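Local coordinates for oxidoreductase, short chain dehydrogenase/reductase family protein (Bifidobacterium adolescentis L2-32, PDB 6OW4) that interconverts 20-keto and 20beta-hydroxy groups of steroids with NADH as cofactor, as a member of the short-chain dehydrogenase/reductase family, at residues A58-Q63 / E264-V269; A109-Q114 / G160-E165; I166-G171 / D221-N226. All blocks are in the same frame, centred on the assembly; numbering follows the deposited sequence.

Interaction 1 (A58-Q63 / E264-V269); sequences AAALAQ and EIASTV
Ala60 and Ala266 bring helix 52-63 and helix 262-273 together. Their CB methyls meet at 3.7 Å, Ala60 CB to Ala266 CB. This is the tight part of the contact. The CA atoms of the same two residues lie only 5.8 Å apart, a spacing that small side chains allow. Ala60 CB points toward the other helix and also comes within 4.0 Å of the backbone oxygen Ala266 O.

The rest is looser and rests on one methyl from each side. Leu61 CD1 touches Val269 CG1 at 4.0 Å. Leu61 leaves its helix to one side of the contact, and only its end comes closer. Val269 CB points toward helix 52-63. With CG1 opposite the backbone N (chi1 168°), it offers that branch to Leu61. The two side chains cross at about a right angle, so they meet at a point and not along their length.

All four touching residues are buried, so solvent has little access here. Ile33 of the second subunit lies on Ala60, and Gln63, which is partly exposed, hydrogen-bonds to the backbone of Tyr31 and Ile33 of that subunit. Inward, Leu61 reaches Val68 on strand 66-72 and Val269 reaches Ile228 on strand 223-230.

Helix 52-63 carries the NAD(+)-binding Leu53 near its start, and the Val269 side chain is about 10 Å from the bound NAD. The contact lies near, but not in, the NAD site of the Rossmann fold. Its chemistry is wholly apolar: the two helices meet through van der Waals contact between methyls, without polar pairing.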
ATOM      1  N   ALA F  58      -9.002 -26.487  -7.806  1.00 34.81           N
ATOM      2  CA  ALA F  58      -8.482 -27.738  -8.408  1.00 36.81           C
ATOM      3  C   ALA F  58      -9.375 -28.163  -9.581  1.00 38.72           C
ATOM      4  O   ALA F  58      -8.823 -28.517 -10.644  1.00 40.34           O
ATOM      5  CB  ALA F  58      -8.403 -28.818  -7.359  1.00 37.51           C
ATOM      6  N   ALA F  59     -10.699 -28.120  -9.391  1.00 39.29           N
ATOM      7  CA  ALA F  59     -11.722 -28.509 -10.392  1.00 40.82           C
ATOM      8  C   ALA F  59     -11.618 -27.608 -11.630  1.00 41.68           C
ATOM      9  O   ALA F  59     -11.731 -28.135 -12.755  1.00 43.37           O
ATOM     10  CB  ALA F  59     -13.100 -28.445  -9.782  1.00 40.78           C
ATOM     11  N   ALA F  60     -11.417 -26.301 -11.425  1.00 41.33           N
ATOM     12  CA  ALA F  60     -11.267 -25.288 -12.497  1.00 41.36           C
ATOM     13  C   ALA F  60      -9.973 -25.547 -13.277  1.00 41.86           C
ATOM     14  O   ALA F  60      -9.998 -25.437 -14.519  1.00 43.88           O
ATOM     15  CB  ALA F  60     -11.287 -23.898 -11.909  1.00 40.22           C
ATOM     16  N   LEU F  61      -8.887 -25.878 -12.571  1.00 41.30           N
ATOM     17  CA  LEU F  61      -7.560 -26.187 -13.170  1.00 41.21           C
ATOM     18  C   LEU F  61      -7.647 -27.487 -13.981  1.00 42.33           C
ATOM     19  O   LEU F  61      -6.993 -27.558 -15.038  1.00 44.25           O
ATOM     20  CB  LEU F  61      -6.518 -26.287 -12.053  1.00 40.57           C
ATOM     21  CG  LEU F  61      -6.201 -24.970 -11.347  1.00 40.46           C
ATOM     22  CD1 LEU F  61      -5.619 -25.218  -9.964  1.00 40.59           C
ATOM     23  CD2 LEU F  61      -5.262 -24.114 -12.183  1.00 40.59           C
ATOM     24  N   ALA F  62      -8.436 -28.462 -13.513  1.00 42.61           N
ATOM     25  CA  ALA F  62      -8.668 -29.765 -14.182  1.00 43.40           C
ATOM     26  C   ALA F  62      -9.430 -29.551 -15.496  1.00 43.24           C
ATOM     27  O   ALA F  62      -9.059 -30.185 -16.505  1.00 41.93           O
ATOM     28  CB  ALA F  62      -9.415 -30.701 -13.261  1.00 44.11           C
ATOM     29  N   GLN F  63     -10.449 -28.684 -15.483  1.00 42.98           N
ATOM     30  CA  GLN F  63     -11.328 -28.402 -16.651  1.00 44.03           C
ATOM     31  C   GLN F  63     -10.540 -27.644 -17.726  1.00 43.49           C
ATOM     32  O   GLN F  63     -10.823 -27.862 -18.920  1.00 45.67           O
ATOM     33  CB  GLN F  63     -12.563 -27.610 -16.221  1.00 43.96           C
ATOM     34  CG  GLN F  63     -13.677 -27.636 -17.256  1.00 44.38           C
ATOM     35  CD  GLN F  63     -14.987 -27.155 -16.687  1.00 45.47           C
ATOM     36  OE1 GLN F  63     -15.025 -26.321 -15.784  1.00 46.29           O
ATOM     37  NE2 GLN F  63     -16.079 -27.682 -17.216  1.00 46.29           N
ATOM     38  N   GLU F 264     -15.805 -18.089  -8.101  1.00 29.52           N
ATOM     39  CA  GLU F 264     -15.311 -16.704  -8.342  1.00 29.35           C
ATOM     40  C   GLU F 264     -13.857 -16.575  -7.869  1.00 28.73           C
ATOM     41  O   GLU F 264     -13.181 -15.618  -8.292  1.00 28.51           O
ATOM     42  CB  GLU F 264     -16.210 -15.687  -7.640  1.00 29.71           C
ATOM     43  CG  GLU F 264     -17.629 -15.684  -8.173  1.00 29.99           C
ATOM     44  CD  GLU F 264     -18.530 -14.638  -7.547  1.00 29.70           C
ATOM     45  OE1 GLU F 264     -18.589 -14.579  -6.303  1.00 28.54           O
ATOM     46  OE2 GLU F 264     -19.156 -13.874  -8.304  1.00 29.89           O
ATOM     47  N   ILE F 265     -13.409 -17.493  -7.006  1.00 28.47           N
ATOM     48  CA  ILE F 265     -11.985 -17.636  -6.586  1.00 27.73           C
ATOM     49  C   ILE F 265     -11.279 -18.574  -7.572  1.00 26.99           C
ATOM     50  O   ILE F 265     -10.107 -18.308  -7.896  1.00 26.10           O
ATOM     51  CB  ILE F 265     -11.892 -18.137  -5.130  1.00 28.28           C
ATOM     52  CG1 ILE F 265     -12.602 -17.191  -4.155  1.00 29.04           C
ATOM     53  CG2 ILE F 265     -10.445 -18.381  -4.725  1.00 28.35           C
ATOM     54  CD1 ILE F 265     -11.977 -15.816  -4.050  1.00 29.11           C
ATOM     55  N   ALA F 266     -11.972 -19.624  -8.027  1.00 27.20           N
ATOM     56  CA  ALA F 266     -11.451 -20.649  -8.964  1.00 27.96           C
ATOM     57  C   ALA F 266     -10.966 -19.982 -10.258  1.00 27.35           C
ATOM     58  O   ALA F 266      -9.871 -20.340 -10.733  1.00 28.41           O
ATOM     59  CB  ALA F 266     -12.516 -21.684  -9.238  1.00 28.07           C
ATOM     60  N   SER F 267     -11.745 -19.042 -10.801  1.00 27.17           N
ATOM     61  CA  SER F 267     -11.429 -18.295 -12.049  1.00 26.99           C
ATOM     62  C   SER F 267     -10.171 -17.434 -11.851  1.00 26.01           C
ATOM     63  O   SER F 267      -9.376 -17.326 -12.807  1.00 26.00           O
ATOM     64  CB  SER F 267     -12.613 -17.475 -12.506  1.00 27.23           C
ATOM     65  OG  SER F 267     -13.317 -16.930 -11.400  1.00 27.53           O
ATOM     66  N   THR F 268      -9.990 -16.855 -10.659  1.00 24.95           N
ATOM     67  CA  THR F 268      -8.813 -16.018 -10.296  1.00 24.29           C
ATOM     68  C   THR F 268      -7.561 -16.901 -10.228  1.00 24.16           C
ATOM     69  O   THR F 268      -6.516 -16.475 -10.752  1.00 23.99           O
ATOM     70  CB  THR F 268      -9.037 -15.262  -8.979  1.00 23.96           C
ATOM     71  OG1 THR F 268     -10.224 -14.478  -9.110  1.00 24.44           O
ATOM     72  CG2 THR F 268      -7.880 -14.359  -8.610  1.00 23.36           C
ATOM     73  N   VAL F 269      -7.668 -18.078  -9.601  1.00 24.14           N
ATOM     74  CA  VAL F 269      -6.563 -19.081  -9.499  1.00 24.40           C
ATOM     75  C   VAL F 269      -6.154 -19.496 -10.916  1.00 24.23           C
ATOM     76  O   VAL F 269      -4.942 -19.521 -11.196  1.00 23.74           O
ATOM     77  CB  VAL F 269      -6.970 -20.299  -8.643  1.00 24.91           C
ATOM     78  CG1 VAL F 269      -5.979 -21.450  -8.771  1.00 25.07           C
ATOM     79  CG2 VAL F 269      -7.156 -19.921  -7.182  1.00 24.87           C
TER

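Interaction 2 (A109-Q114 / G160-E165); sequences AELKTQ and GRIAHE
Lys112 lies along Ile162, and the two side chains run past each other in opposite directions. Lys112 CB starts the contact, 4.1 Å from Ile162 CB. The next carbon, Lys112 CG, is 4.0 Å from the same Ile162 CB. Lys112 CD then passes Ile162 CG2 at 4.0 Å. Lys112 CE reaches the next turn and sits 3.1 Å from Glu165 OE1. It also packs on Glu165 CB. At the last torsion the chain bends (chi4 -59°). Lys112 NZ ends 4.3 Å from Glu165 OE1, too long for a salt bridge. Its salt bridge is with Glu169, one turn further along helix 142-170. Glu165 OE2 has a salt bridge of its own, with Arg161 NE, whose hydrogen bond is weak.

A methionine in place of Lys112 would probably leave Glu169 without its charged mate.

Deeper in, Leu111 CD2 meets Ile162 CD1 at 4.0 Å, the two side chains crossing at about a right angle. The Leu111 side chain is about 8 Å from the bound NAD. The axes of the two short segments come within 10.1 Å and cross at -32°, so the helices run roughly side by side in the same direction. Helix 105-119 also gives Val108 and Leu115 to Ile162. On the sheet side, Leu111 rests on Leu98 of strand 96-99, an outer strand of the parallel sheet within this chain.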
ATOM      1  N   ALA F 109       8.174 -33.764   3.138  1.00 43.64           N
ATOM      2  CA  ALA F 109       9.348 -34.370   2.467  1.00 44.47           C
ATOM      3  C   ALA F 109       8.898 -35.553   1.600  1.00 46.81           C
ATOM      4  O   ALA F 109       9.474 -35.732   0.506  1.00 45.34           O
ATOM      5  CB  ALA F 109      10.368 -34.798   3.492  1.00 43.36           C
ATOM      6  N   GLU F 110       7.909 -36.322   2.071  1.00 48.06           N
ATOM      7  CA  GLU F 110       7.369 -37.517   1.366  1.00 50.51           C
ATOM      8  C   GLU F 110       6.369 -37.075   0.288  1.00 48.47           C
ATOM      9  O   GLU F 110       6.301 -37.754  -0.753  1.00 49.11           O
ATOM     10  CB  GLU F 110       6.739 -38.493   2.362  1.00 52.77           C
ATOM     11  CG  GLU F 110       6.328 -39.823   1.744  1.00 56.16           C
ATOM     12  CD  GLU F 110       7.428 -40.586   1.021  1.00 58.33           C
ATOM     13  OE1 GLU F 110       8.602 -40.466   1.427  1.00 65.18           O
ATOM     14  OE2 GLU F 110       7.110 -41.299   0.050  1.00 62.20           O
ATOM     15  N   LEU F 111       5.626 -35.987   0.522  1.00 46.35           N
ATOM     16  CA  LEU F 111       4.693 -35.388  -0.475  1.00 46.65           C
ATOM     17  C   LEU F 111       5.488 -34.967  -1.718  1.00 46.38           C
ATOM     18  O   LEU F 111       5.033 -35.272  -2.838  1.00 47.52           O
ATOM     19  CB  LEU F 111       3.968 -34.186   0.139  1.00 45.95           C
ATOM     20  CG  LEU F 111       2.961 -33.489  -0.779  1.00 44.89           C
ATOM     21  CD1 LEU F 111       1.761 -34.385  -1.053  1.00 46.17           C
ATOM     22  CD2 LEU F 111       2.511 -32.162  -0.187  1.00 43.14           C
ATOM     23  N   LYS F 112       6.621 -34.287  -1.512  1.00 44.84           N
ATOM     24  CA  LYS F 112       7.574 -33.872  -2.578  1.00 43.95           C
ATOM     25  C   LYS F 112       7.908 -35.087  -3.452  1.00 44.95           C
ATOM     26  O   LYS F 112       7.825 -34.965  -4.688  1.00 44.21           O
ATOM     27  CB  LYS F 112       8.843 -33.278  -1.959  1.00 43.60           C
ATOM     28  CG  LYS F 112       9.800 -32.615  -2.943  1.00 43.56           C
ATOM     29  CD  LYS F 112      11.095 -32.148  -2.307  1.00 43.40           C
ATOM     30  CE  LYS F 112      11.893 -31.207  -3.185  1.00 42.40           C
ATOM     31  NZ  LYS F 112      12.251 -31.826  -4.482  1.00 42.71           N
ATOM     32  N   THR F 113       8.254 -36.215  -2.824  1.00 45.58           N
ATOM     33  CA  THR F 113       8.624 -37.491  -3.495  1.00 47.33           C
ATOM     34  C   THR F 113       7.455 -37.979  -4.359  1.00 47.56           C
ATOM     35  O   THR F 113       7.703 -38.333  -5.529  1.00 49.88           O
ATOM     36  CB  THR F 113       9.050 -38.549  -2.468  1.00 47.59           C
ATOM     37  OG1 THR F 113      10.199 -38.033  -1.796  1.00 49.80           O
ATOM     38  CG2 THR F 113       9.373 -39.893  -3.083  1.00 47.96           C
ATOM     39  N   GLN F 114       6.237 -37.988  -3.807  1.00 46.75           N
ATOM     40  CA  GLN F 114       5.036 -38.589  -4.452  1.00 47.93           C
ATOM     41  C   GLN F 114       4.515 -37.671  -5.565  1.00 47.30           C
ATOM     42  O   GLN F 114       4.051 -38.208  -6.591  1.00 47.47           O
ATOM     43  CB  GLN F 114       3.960 -38.891  -3.408  1.00 48.39           C
ATOM     44  CG  GLN F 114       4.321 -40.056  -2.496  1.00 49.17           C
ATOM     45  CD  GLN F 114       4.858 -41.229  -3.279  1.00 51.68           C
ATOM     46  OE1 GLN F 114       4.196 -41.758  -4.168  1.00 52.16           O
ATOM     47  NE2 GLN F 114       6.080 -41.630  -2.966  1.00 51.59           N
ATOM     48  N   GLY F 160       5.153 -24.354  -0.198  1.00 30.12           N
ATOM     49  CA  GLY F 160       5.652 -23.432  -1.235  1.00 29.48           C
ATOM     50  C   GLY F 160       7.068 -23.784  -1.660  1.00 29.94           C
ATOM     51  O   GLY F 160       7.356 -23.695  -2.865  1.00 29.67           O
ATOM     52  N   ARG F 161       7.917 -24.186  -0.709  1.00 30.06           N
ATOM     53  CA  ARG F 161       9.362 -24.460  -0.938  1.00 31.38           C
ATOM     54  C   ARG F 161       9.521 -25.683  -1.851  1.00 32.37           C
ATOM     55  O   ARG F 161      10.277 -25.584  -2.839  1.00 32.91           O
ATOM     56  CB  ARG F 161      10.104 -24.665   0.387  1.00 31.80           C
ATOM     57  CG  ARG F 161      11.620 -24.582   0.263  1.00 32.00           C
ATOM     58  CD  ARG F 161      12.351 -25.099   1.489  1.00 31.98           C
ATOM     59  NE  ARG F 161      11.958 -26.468   1.807  1.00 32.10           N
ATOM     60  CZ  ARG F 161      11.495 -26.893   2.984  1.00 32.35           C
ATOM     61  NH1 ARG F 161      11.376 -26.067   4.011  1.00 32.25           N
ATOM     62  NH2 ARG F 161      11.165 -28.163   3.134  1.00 32.41           N
ATOM     63  N   ILE F 162       8.834 -26.787  -1.540  1.00 32.10           N
ATOM     64  CA  ILE F 162       8.938 -28.068  -2.306  1.00 33.20           C
ATOM     65  C   ILE F 162       8.440 -27.840  -3.739  1.00 32.90           C
ATOM     66  O   ILE F 162       8.961 -28.508  -4.650  1.00 32.39           O
ATOM     67  CB  ILE F 162       8.204 -29.233  -1.605  1.00 34.25           C
ATOM     68  CG1 ILE F 162       6.693 -29.008  -1.492  1.00 34.18           C
ATOM     69  CG2 ILE F 162       8.832 -29.519  -0.248  1.00 34.63           C
ATOM     70  CD1 ILE F 162       5.907 -30.277  -1.252  1.00 34.28           C
ATOM     71  N   ALA F 163       7.488 -26.924  -3.932  1.00 32.81           N
ATOM     72  CA  ALA F 163       6.900 -26.576  -5.247  1.00 32.75           C
ATOM     73  C   ALA F 163       7.983 -25.995  -6.165  1.00 32.74           C
ATOM     74  O   ALA F 163       8.188 -26.555  -7.262  1.00 33.29           O
ATOM     75  CB  ALA F 163       5.749 -25.618  -5.070  1.00 32.95           C
ATOM     76  N   HIS F 164       8.660 -24.927  -5.731  1.00 31.84           N
ATOM     77  CA  HIS F 164       9.698 -24.221  -6.533  1.00 32.08           C
ATOM     78  C   HIS F 164      11.018 -25.002  -6.495  1.00 33.01           C
ATOM     79  O   HIS F 164      11.859 -24.765  -7.385  1.00 34.36           O
ATOM     80  CB  HIS F 164       9.827 -22.747  -6.109  1.00 30.61           C
ATOM     81  CG  HIS F 164      10.435 -22.510  -4.768  1.00 30.03           C
ATOM     82  ND1 HIS F 164      11.763 -22.771  -4.499  1.00 30.26           N
ATOM     83  CD2 HIS F 164       9.917 -21.985  -3.636  1.00 29.31           C
ATOM     84  CE1 HIS F 164      12.031 -22.444  -3.252  1.00 29.23           C
ATOM     85  NE2 HIS F 164      10.915 -21.958  -2.700  1.00 29.19           N
ATOM     86  N   GLU F 165      11.189 -25.905  -5.522  1.00 33.45           N
ATOM     87  CA  GLU F 165      12.324 -26.869  -5.472  1.00 34.01           C
ATOM     88  C   GLU F 165      12.222 -27.824  -6.669  1.00 34.48           C
ATOM     89  O   GLU F 165      13.224 -27.962  -7.397  1.00 35.93           O
ATOM     90  CB  GLU F 165      12.336 -27.644  -4.152  1.00 35.10           C
ATOM     91  CG  GLU F 165      13.115 -26.948  -3.047  1.00 35.11           C
ATOM     92  CD  GLU F 165      13.038 -27.612  -1.680  1.00 34.66           C
ATOM     93  OE1 GLU F 165      12.352 -28.646  -1.558  1.00 34.21           O
ATOM     94  OE2 GLU F 165      13.668 -27.092  -0.738  1.00 34.25           O
TER

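Interaction 3 (I166-G171 / D221-N226); sequences IMREHG and DGIRSN
Met167 and Ile223 make the apolar part of this contact. The thioether sulfur does most of the touching: Met167 SD is 3.6 Å from Ile223 CD1 and 3.9 Å from Ile223 CG2. The isoleucine thus meets the sulfur with both of its branches. Ile223 CD1 also packs on Met167 CB at 3.7 Å. Met167 is extended beyond CG (chi2 168°), which carries the sulfur out from the helix over the start of strand 223-230. Leu176 of strand 174-179 touches both side chains. Arg168 CG adds a marginal touch on Ile223 CD1 at 4.1 Å.

The second kind of contact is between charged residues, but without a bond between them. Arg168 CD lies 3.5 Å from Asp221 OD2, so the carboxylate meets the aliphatic part of the arginine. Arg168 NE is 4.6 Å from that same Asp221 OD2, and the guanidinium and carboxylate planes are 44° apart. The arginine is used elsewhere: NE bonds to His164 O in the preceding turn, and NH2 forms a salt bridge to Asp139 of the third subunit.

The backbone shapes both ends. Helix 142-170 closes in a Schellman motif at Gly171, whose N is bonded weakly to Met167 O and Arg168 O. Gly222, also at positive phi, leads into strand 223-230.

Sulfur and methyl packing thus joins the helix end to the sheet, while Arg168 and Asp221 meet without bonding. Asp221 probably adds only a mild attraction, beyond bonding distance, to Arg168, whose salt bridge is across the subunit interface.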
ATOM      1  N   ILE F 166      11.055 -28.450  -6.856  1.00 33.78           N
ATOM      2  CA  ILE F 166      10.764 -29.407  -7.966  1.00 34.86           C
ATOM      3  C   ILE F 166      11.016 -28.708  -9.308  1.00 35.33           C
ATOM      4  O   ILE F 166      11.679 -29.313 -10.172  1.00 36.64           O
ATOM      5  CB  ILE F 166       9.323 -29.953  -7.866  1.00 35.60           C
ATOM      6  CG1 ILE F 166       9.162 -30.909  -6.681  1.00 35.92           C
ATOM      7  CG2 ILE F 166       8.894 -30.610  -9.171  1.00 36.07           C
ATOM      8  CD1 ILE F 166       7.733 -31.082  -6.210  1.00 35.68           C
ATOM      9  N   MET F 167      10.498 -27.484  -9.462  1.00 34.78           N
ATOM     10  CA  MET F 167      10.538 -26.691 -10.720  1.00 34.12           C
ATOM     11  C   MET F 167      11.989 -26.506 -11.173  1.00 32.85           C
ATOM     12  O   MET F 167      12.290 -26.835 -12.338  1.00 31.99           O
ATOM     13  CB  MET F 167       9.889 -25.320 -10.518  1.00 33.86           C
ATOM     14  CG  MET F 167       8.379 -25.385 -10.416  1.00 34.25           C
ATOM     15  SD  MET F 167       7.661 -23.834  -9.832  1.00 33.82           S
ATOM     16  CE  MET F 167       5.940 -24.306  -9.668  1.00 33.34           C
ATOM     17  N   ARG F 168      12.847 -25.996 -10.285  1.00 32.82           N
ATOM     18  CA  ARG F 168      14.281 -25.726 -10.572  1.00 34.65           C
ATOM     19  C   ARG F 168      15.014 -27.052 -10.804  1.00 36.02           C
ATOM     20  O   ARG F 168      15.800 -27.129 -11.770  1.00 37.15           O
ATOM     21  CB  ARG F 168      14.906 -24.927  -9.426  1.00 34.36           C
ATOM     22  CG  ARG F 168      14.363 -23.511  -9.301  1.00 34.40           C
ATOM     23  CD  ARG F 168      15.012 -22.772  -8.151  1.00 35.06           C
ATOM     24  NE  ARG F 168      14.577 -23.290  -6.863  1.00 34.82           N
ATOM     25  CZ  ARG F 168      15.173 -23.039  -5.701  1.00 35.13           C
ATOM     26  NH1 ARG F 168      16.251 -22.272  -5.651  1.00 36.14           N
ATOM     27  NH2 ARG F 168      14.689 -23.562  -4.589  1.00 35.30           N
ATOM     28  N   GLU F 169      14.749 -28.055  -9.961  1.00 37.71           N
ATOM     29  CA  GLU F 169      15.347 -29.416 -10.049  1.00 38.64           C
ATOM     30  C   GLU F 169      14.971 -30.065 -11.386  1.00 40.05           C
ATOM     31  O   GLU F 169      15.808 -30.819 -11.922  1.00 42.06           O
ATOM     32  CB  GLU F 169      14.896 -30.281  -8.871  1.00 39.68           C
ATOM     33  CG  GLU F 169      15.617 -29.952  -7.575  1.00 40.24           C
ATOM     34  CD  GLU F 169      14.993 -30.539  -6.321  1.00 40.21           C
ATOM     35  OE1 GLU F 169      14.137 -31.436  -6.452  1.00 42.06           O
ATOM     36  OE2 GLU F 169      15.360 -30.094  -5.215  1.00 39.55           O
ATOM     37  N   HIS F 170      13.766 -29.788 -11.896  1.00 38.48           N
ATOM     38  CA  HIS F 170      13.249 -30.305 -13.193  1.00 39.23           C
ATOM     39  C   HIS F 170      13.647 -29.364 -14.337  1.00 38.05           C
ATOM     40  O   HIS F 170      13.485 -29.767 -15.506  1.00 38.77           O
ATOM     41  CB  HIS F 170      11.732 -30.532 -13.113  1.00 39.50           C
ATOM     42  CG  HIS F 170      11.366 -31.759 -12.348  1.00 40.22           C
ATOM     43  ND1 HIS F 170      10.146 -32.388 -12.499  1.00 40.43           N
ATOM     44  CD2 HIS F 170      12.064 -32.492 -11.455  1.00 39.88           C
ATOM     45  CE1 HIS F 170      10.101 -33.444 -11.715  1.00 40.45           C
ATOM     46  NE2 HIS F 170      11.267 -33.533 -11.067  1.00 40.89           N
ATOM     47  N   GLY F 171      14.137 -28.163 -14.010  1.00 37.18           N
ATOM     48  CA  GLY F 171      14.737 -27.212 -14.966  1.00 36.08           C
ATOM     49  C   GLY F 171      13.694 -26.566 -15.861  1.00 35.39           C
ATOM     50  O   GLY F 171      13.867 -26.610 -17.091  1.00 35.01           O
ATOM     51  N   ASP F 221      14.357 -18.017 -12.802  1.00 30.61           N
ATOM     52  CA  ASP F 221      14.072 -19.471 -12.933  1.00 30.93           C
ATOM     53  C   ASP F 221      12.748 -19.682 -13.683  1.00 28.78           C
ATOM     54  O   ASP F 221      12.344 -20.856 -13.838  1.00 30.40           O
ATOM     55  CB  ASP F 221      14.058 -20.142 -11.556  1.00 32.07           C
ATOM     56  CG  ASP F 221      15.344 -19.954 -10.763  1.00 33.87           C
ATOM     57  OD1 ASP F 221      16.429 -20.167 -11.346  1.00 34.74           O
ATOM     58  OD2 ASP F 221      15.253 -19.588  -9.570  1.00 34.06           O
ATOM     59  N   GLY F 222      12.101 -18.600 -14.130  1.00 26.51           N
ATOM     60  CA  GLY F 222      10.834 -18.634 -14.887  1.00 25.20           C
ATOM     61  C   GLY F 222       9.642 -18.956 -14.001  1.00 23.96           C
ATOM     62  O   GLY F 222       8.615 -19.409 -14.537  1.00 23.36           O
ATOM     63  N   ILE F 223       9.761 -18.712 -12.693  1.00 23.58           N
ATOM     64  CA  ILE F 223       8.704 -18.996 -11.677  1.00 23.30           C
ATOM     65  C   ILE F 223       8.063 -17.666 -11.266  1.00 21.94           C
ATOM     66  O   ILE F 223       8.805 -16.758 -10.849  1.00 21.37           O
ATOM     67  CB  ILE F 223       9.290 -19.773 -10.477  1.00 24.00           C
ATOM     68  CG1 ILE F 223       9.897 -21.108 -10.921  1.00 24.63           C
ATOM     69  CG2 ILE F 223       8.245 -19.965  -9.383  1.00 23.84           C
ATOM     70  CD1 ILE F 223      10.696 -21.821  -9.855  1.00 24.90           C
ATOM     71  N   ARG F 224       6.738 -17.559 -11.410  1.00 21.40           N
ATOM     72  CA  ARG F 224       5.924 -16.414 -10.923  1.00 20.75           C
ATOM     73  C   ARG F 224       5.316 -16.795  -9.571  1.00 20.76           C
ATOM     74  O   ARG F 224       5.016 -17.990  -9.376  1.00 22.34           O
ATOM     75  CB  ARG F 224       4.841 -16.046 -11.944  1.00 20.47           C
ATOM     76  CG  ARG F 224       5.394 -15.608 -13.291  1.00 20.55           C
ATOM     77  CD  ARG F 224       4.329 -15.226 -14.301  1.00 20.39           C
ATOM     78  NE  ARG F 224       3.358 -16.288 -14.544  1.00 20.61           N
ATOM     79  CZ  ARG F 224       2.121 -16.339 -14.050  1.00 20.82           C
ATOM     80  NH1 ARG F 224       1.662 -15.382 -13.258  1.00 20.55           N
ATOM     81  NH2 ARG F 224       1.339 -17.360 -14.357  1.00 21.28           N
ATOM     82  N   SER F 225       5.164 -15.817  -8.674  1.00 19.52           N
ATOM     83  CA  SER F 225       4.595 -15.985  -7.312  1.00 19.01           C
ATOM     84  C   SER F 225       3.638 -14.830  -7.017  1.00 18.00           C
ATOM     85  O   SER F 225       4.099 -13.674  -6.982  1.00 17.61           O
ATOM     86  CB  SER F 225       5.681 -16.069  -6.269  1.00 19.21           C
ATOM     87  OG  SER F 225       5.126 -16.265  -4.974  1.00 18.80           O
ATOM     88  N   ASN F 226       2.358 -15.142  -6.813  1.00 17.93           N
ATOM     89  CA  ASN F 226       1.291 -14.143  -6.545  1.00 18.18           C
ATOM     90  C   ASN F 226       0.411 -14.649  -5.401  1.00 17.99           C
ATOM     91  O   ASN F 226       0.454 -15.858  -5.105  1.00 17.35           O
ATOM     92  CB  ASN F 226       0.466 -13.853  -7.800  1.00 17.96           C
ATOM     93  CG  ASN F 226       1.280 -13.196  -8.893  1.00 18.24           C
ATOM     94  OD1 ASN F 226       1.665 -12.034  -8.771  1.00 18.26           O
ATOM     95  ND2 ASN F 226       1.546 -13.931  -9.962  1.00 18.13           N
TER

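In the fold
Interaction 1 is the most buried and is made of methyl groups alone. It joins two helices and borders the second subunit. Interactions 2 and 3 are partly buried, and both use helix 142-170. Each combines an inner apolar pair with an outer meeting of opposite charges that do not bond. Their centres are 12 Å apart, and they touch: the Lys112-Glu169 salt bridge (NZ to OE1, 2.8 Å) joins the two, and His164 CB packs on Ile223 CD1. Interaction 2 ties this helix to helix 105-119, interaction 3 to strand 223-230. Both lie inside the chain loop closed by interaction 1 but do not touch it; its centre is 21 to 22 Å from theirs.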